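Local atomic coordinates of arginase (Trypanosoma brucei brucei, PDB entry 4RHJ), a protein that is of unknown function, having an arginase-deacetylase fold and belonging to the arginase family but evolved without the binuclear manganese cluster. Residues V164-S169 with G192-G197; V239-D244 with V282-Y287. All coordinates share one frame; numbering follows the deposited sequence.

Contact 1: V164-S169 with G192-G197; sequences VIVHFS and GVVSVG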
loop_
_atom_site.group_PDB
_atom_site.type_symbol
_atom_site.label_atom_id
_atom_site.label_comp_id
_atom_site.label_asym_id
_atom_site.label_seq_id
_atom_site.Cartn_x
_atom_site.Cartn_y
_atom_site.Cartn_z
ATOM N N VAL A 164 15.213 15.601 23.457
ATOM C CA VAL A 164 15.463 15.348 22.047
ATOM C C VAL A 164 14.144 15.034 21.377
ATOM O O VAL A 164 13.141 14.831 22.049
ATOM C CB VAL A 164 16.455 14.205 21.823
ATOM C CG1 VAL A 164 17.596 14.306 22.820
ATOM C CG2 VAL A 164 15.757 12.857 21.924
ATOM N N ILE A 165 14.149 15.013 20.053
ATOM C CA ILE A 165 12.934 14.781 19.283
ATOM C C ILE A 165 13.176 13.756 18.185
ATOM O O ILE A 165 14.158 13.839 17.462
ATOM C CB ILE A 165 12.401 16.093 18.653
ATOM C CG1 ILE A 165 11.920 17.053 19.745
ATOM C CG2 ILE A 165 11.266 15.808 17.690
ATOM C CD1 ILE A 165 11.198 18.259 19.219
ATOM N N VAL A 166 12.284 12.779 18.076
ATOM C CA VAL A 166 12.320 11.847 16.951
ATOM C C VAL A 166 11.216 12.240 15.955
ATOM O O VAL A 166 10.040 11.999 16.214
ATOM C CB VAL A 166 12.157 10.388 17.406
ATOM C CG1 VAL A 166 12.088 9.459 16.209
ATOM C CG2 VAL A 166 13.314 9.979 18.281
ATOM N N HIS A 167 11.595 12.867 14.835
ATOM C CA HIS A 167 10.609 13.464 13.912
ATOM C C HIS A 167 10.408 12.647 12.635
ATOM O O HIS A 167 11.324 12.461 11.837
ATOM C CB HIS A 167 10.995 14.918 13.543
ATOM C CG HIS A 167 10.018 15.596 12.621
ATOM N ND1 HIS A 167 10.397 16.172 11.427
ATOM C CD2 HIS A 167 8.673 15.763 12.705
ATOM C CE1 HIS A 167 9.333 16.678 10.824
ATOM N NE2 HIS A 167 8.279 16.445 11.581
ATOM N N PHE A 168 9.178 12.188 12.454
ATOM C CA PHE A 168 8.754 11.413 11.291
ATOM C C PHE A 168 7.925 12.217 10.297
ATOM O O PHE A 168 6.752 12.464 10.521
ATOM C CB PHE A 168 7.909 10.207 11.723
ATOM C CG PHE A 168 8.624 9.229 12.617
ATOM C CD1 PHE A 168 9.401 8.226 12.081
ATOM C CD2 PHE A 168 8.461 9.291 14.001
ATOM C CE1 PHE A 168 10.043 7.331 12.911
ATOM C CE2 PHE A 168 9.081 8.404 14.831
ATOM C CZ PHE A 168 9.870 7.415 14.291
ATOM N N SER A 169 8.507 12.565 9.167
ATOM C CA SER A 169 7.768 13.305 8.168
ATOM C C SER A 169 8.351 13.079 6.798
ATOM O O SER A 169 9.468 12.579 6.686
ATOM C CB SER A 169 7.782 14.786 8.502
ATOM O OG SER A 169 6.904 15.477 7.659
ATOM N N GLY A 192 19.112 17.707 20.408
ATOM C CA GLY A 192 19.248 16.881 19.218
ATOM C C GLY A 192 17.952 16.584 18.483
ATOM O O GLY A 192 16.899 16.505 19.103
ATOM N N VAL A 193 18.042 16.421 17.162
ATOM C CA VAL A 193 16.903 16.021 16.337
ATOM C C VAL A 193 17.207 14.806 15.466
ATOM O O VAL A 193 18.135 14.812 14.668
ATOM C CB VAL A 193 16.433 17.161 15.407
ATOM C CG1 VAL A 193 15.318 16.672 14.482
ATOM C CG2 VAL A 193 15.962 18.360 16.214
ATOM N N VAL A 194 16.397 13.769 15.628
ATOM C CA VAL A 194 16.433 12.602 14.769
ATOM C C VAL A 194 15.263 12.660 13.784
ATOM O O VAL A 194 14.109 12.486 14.164
ATOM C CB VAL A 194 16.370 11.303 15.601
ATOM C CG1 VAL A 194 16.721 10.117 14.763
ATOM C CG2 VAL A 194 17.321 11.380 16.797
ATOM N N SER A 195 15.557 12.936 12.520
ATOM C CA SER A 195 14.511 13.036 11.506
ATOM C C SER A 195 14.453 11.806 10.619
ATOM O O SER A 195 15.396 11.502 9.897
ATOM C CB SER A 195 14.721 14.276 10.656
ATOM O OG SER A 195 14.260 15.419 11.352
ATOM N N VAL A 196 13.324 11.112 10.654
ATOM C CA VAL A 196 13.200 9.825 9.980
ATOM C C VAL A 196 12.157 9.878 8.851
ATOM O O VAL A 196 11.103 10.481 9.002
ATOM C CB VAL A 196 12.832 8.702 11.001
ATOM C CG1 VAL A 196 12.799 7.331 10.334
ATOM C CG2 VAL A 196 13.810 8.691 12.180
ATOM N N GLY A 197 12.461 9.261 7.714
ATOM C CA GLY A 197 11.498 9.173 6.634
ATOM C C GLY A 197 11.479 10.302 5.619
ATOM O O GLY A 197 10.736 10.214 4.654
#
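I165, H167 and S169 reach across to G192, V194 and V196 in a ladder of backbone hydrogen bonds that holds the two strands parallel, their short axes 4.6 Å apart at closest. I165 N gives to G192 O at 3.3 Å, and I165 O receives V194 N. The two bonds of H167 are shorter, H167 N to V194 O at 2.6 Å and V196 N to H167 O at 2.7 Å; the last, S169 N to V196 O, is weak. CA-H...O contacts reinforce the ladder, the straightest from F168 CA to V196 O, with 160° at the hydrogen.

The pair belongs to a beta-alpha-beta unit of the parallel sheet of the arginase-deacetylase fold, in which the crossover includes helix 180-186, which packs L184 on I165 and L181 on H167.

Apolar contact gathers on the face bearing V166, F168, V194 and V196. F168 and V196 run alongside one another in the same direction, and the CD1-CE1 side of the ring meets V196 CB obliquely, CD1 at 3.6 Å. Helix 266-274 covers both through I272.

The other face is mixed: I165 and V193 share it with H167 and S195. With CG anti to the backbone N (chi1 -179°), H167 carries its ring away from the strand of S195, whose OG lies in the ring plane 3.9 Å from ND1, while NE2 is hydrogen-bonded to Y287 OH.

Contact 2: V239-D244 with V282-Y287; sequences VFISID and VGIDVY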
loop_
_atom_site.group_PDB
_atom_site.type_symbol
_atom_site.label_atom_id
_atom_site.label_comp_id
_atom_site.label_asym_id
_atom_site.label_seq_id
_atom_site.Cartn_x
_atom_site.Cartn_y
_atom_site.Cartn_z
ATOM N N VAL A 239 12.541 11.434 25.375
ATOM C CA VAL A 239 12.116 11.512 23.989
ATOM C C VAL A 239 10.743 12.160 23.795
ATOM O O VAL A 239 9.760 11.734 24.371
ATOM C CB VAL A 239 12.082 10.104 23.313
ATOM C CG1 VAL A 239 11.713 10.235 21.851
ATOM C CG2 VAL A 239 13.426 9.400 23.433
ATOM N N PHE A 240 10.701 13.203 22.980
ATOM C CA PHE A 240 9.454 13.699 22.414
ATOM C C PHE A 240 9.242 12.935 21.127
ATOM O O PHE A 240 10.177 12.724 20.361
ATOM C CB PHE A 240 9.517 15.208 22.149
ATOM C CG PHE A 240 8.230 15.805 21.630
ATOM C CD1 PHE A 240 7.412 16.568 22.459
ATOM C CD2 PHE A 240 7.843 15.625 20.304
ATOM C CE1 PHE A 240 6.220 17.122 21.980
ATOM C CE2 PHE A 240 6.654 16.171 19.828
ATOM C CZ PHE A 240 5.849 16.921 20.665
ATOM N N ILE A 241 8.020 12.505 20.866
ATOM C CA ILE A 241 7.795 11.809 19.618
ATOM C C ILE A 241 6.829 12.623 18.785
ATOM O O ILE A 241 5.730 12.932 19.236
ATOM C CB ILE A 241 7.293 10.373 19.859
ATOM C CG1 ILE A 241 8.448 9.537 20.428
ATOM C CG2 ILE A 241 6.788 9.764 18.568
ATOM C CD1 ILE A 241 8.146 8.074 20.658
ATOM N N SER A 242 7.278 13.012 17.588
ATOM C CA SER A 242 6.484 13.831 16.670
ATOM C C SER A 242 6.310 13.075 15.365
ATOM O O SER A 242 7.294 12.680 14.725
ATOM C CB SER A 242 7.133 15.189 16.411
ATOM O OG SER A 242 6.225 16.072 15.758
ATOM N N ILE A 243 5.046 12.890 14.993
ATOM C CA ILE A 243 4.642 11.989 13.926
ATOM C C ILE A 243 3.731 12.693 12.930
ATOM O O ILE A 243 2.576 12.976 13.209
ATOM C CB ILE A 243 3.927 10.740 14.496
ATOM C CG1 ILE A 243 4.943 9.805 15.166
ATOM C CG2 ILE A 243 3.132 10.012 13.409
ATOM C CD1 ILE A 243 4.310 8.704 15.978
ATOM N N ASP A 244 4.291 13.032 11.788
ATOM C CA ASP A 244 3.517 13.553 10.687
ATOM C C ASP A 244 3.071 12.379 9.846
ATOM O O ASP A 244 3.886 11.558 9.420
ATOM C CB ASP A 244 4.336 14.522 9.856
ATOM C CG ASP A 244 3.488 15.340 8.894
ATOM O OD1 ASP A 244 2.387 14.902 8.518
ATOM O OD2 ASP A 244 3.940 16.434 8.508
ATOM N N VAL A 282 8.604 12.389 26.522
ATOM C CA VAL A 282 8.118 13.658 27.061
ATOM C C VAL A 282 6.722 13.965 26.535
ATOM O O VAL A 282 5.948 14.691 27.169
ATOM C CB VAL A 282 9.059 14.847 26.747
ATOM C CG1 VAL A 282 10.507 14.421 26.774
ATOM C CG2 VAL A 282 8.717 15.489 25.450
ATOM N N GLY A 283 6.393 13.377 25.393
ATOM C CA GLY A 283 5.103 13.598 24.783
ATOM C C GLY A 283 5.068 13.160 23.337
ATOM O O GLY A 283 6.100 12.880 22.736
ATOM N N ILE A 284 3.859 13.092 22.788
ATOM C CA ILE A 284 3.622 12.588 21.435
ATOM C C ILE A 284 2.572 13.433 20.699
ATOM O O ILE A 284 1.476 13.658 21.196
ATOM C CB ILE A 284 3.155 11.104 21.453
ATOM C CG1 ILE A 284 4.169 10.205 22.168
ATOM C CG2 ILE A 284 2.915 10.577 20.033
ATOM C CD1 ILE A 284 3.647 8.835 22.430
ATOM N N ASP A 285 2.929 13.895 19.513
ATOM C CA ASP A 285 2.033 14.695 18.705
ATOM C C ASP A 285 1.808 14.004 17.393
ATOM O O ASP A 285 2.715 13.915 16.560
ATOM C CB ASP A 285 2.577 16.112 18.446
ATOM C CG ASP A 285 1.633 16.954 17.572
ATOM O OD1 ASP A 285 0.408 16.704 17.592
ATOM O OD2 ASP A 285 2.108 17.862 16.873
ATOM N N VAL A 286 0.601 13.509 17.198
ATOM C CA VAL A 286 0.312 12.881 15.927
ATOM C C VAL A 286 -0.620 13.764 15.113
ATOM O O VAL A 286 -1.771 13.960 15.486
ATOM C CB VAL A 286 -0.289 11.493 16.110
ATOM C CG1 VAL A 286 -0.165 10.720 14.820
ATOM C CG2 VAL A 286 0.451 10.759 17.219
ATOM N N TYR A 287 -0.103 14.261 13.985
ATOM C CA TYR A 287 -0.702 15.344 13.204
ATOM C C TYR A 287 -0.642 15.101 11.700
ATOM O O TYR A 287 -0.154 14.070 11.256
ATOM C CB TYR A 287 0.010 16.653 13.518
ATOM C CG TYR A 287 1.489 16.664 13.165
ATOM C CD1 TYR A 287 2.449 16.185 14.055
ATOM C CD2 TYR A 287 1.923 17.169 11.948
ATOM C CE1 TYR A 287 3.799 16.218 13.736
ATOM C CE2 TYR A 287 3.254 17.209 11.626
ATOM C CZ TYR A 287 4.198 16.729 12.513
ATOM O OH TYR A 287 5.539 16.763 12.167
#
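F240 and V282 meet where two parallel strands of the arginase-deacetylase fold run side by side, the ends of a beta-alpha-beta unit whose crossover includes helix 266-274. The phenylalanine CG stands opposite its own backbone N (chi1 -177°), and the ring projects over the neighbouring strand. G283 O lies 3.8 Å above one ring face, offset toward the rim, while V282 CG2 approaches the edge, 3.4 Å from F240 CD1. Farther along the ring, CZ packs obliquely against D285 CB, and the carboxylate plane is turned 74° from the ring. The D285 oxygens make weak hydrogen bonds to S139 and T147.

Beneath these groups, I241 N bonds almost straight to G283 O at 2.7 Å, and the ladder continues through D285 and I243 to Y287 N. On the face with the isoleucines, I243 CG2 and V286 CG1 lie alongside each other at 3.7 Å, covered by I311 and L308 of helix 303-316.

The Y287 side chain leaves between its backbone N and carbonyl carbon (chi1 62°), which brings the ring over the partner strand, with D244 CA above one face. The side chain of D244, which has been seen to bind manganese, though the metal is absent from this chain, runs across that of Y287; its OD1 accepts from S246 N and OD2 pairs with S169 OG. At the ring edge, near its plane, S242 OG, hydrogen-bonded to T147, sits 3.2 Å from Y287 CE1.

Contacts 1 and 2 are neighbouring parallel pairs of one sheet, joined because strands 163-168 and 239-244 lie next to each other; their centres are 9 Å apart. Both are buried, but contact 2 is central, about 3 Å from the chain centre, whereas contact 1 lies about 13 Å out, toward the sheet border. Contact 1 rests chiefly on its backbone ladder and one apolar face built of valines and F168, while contact 2 adds two aromatic rings laid over the partner strand. Helix 266-274 serves both, in the crossover of contact 2 and over F168 and V196. F168 O and D244 N, 2.8 Å apart, probably hydrogen-bond, and F168 CD2 packs on I243 CG1 on the face that bears F168 and I243.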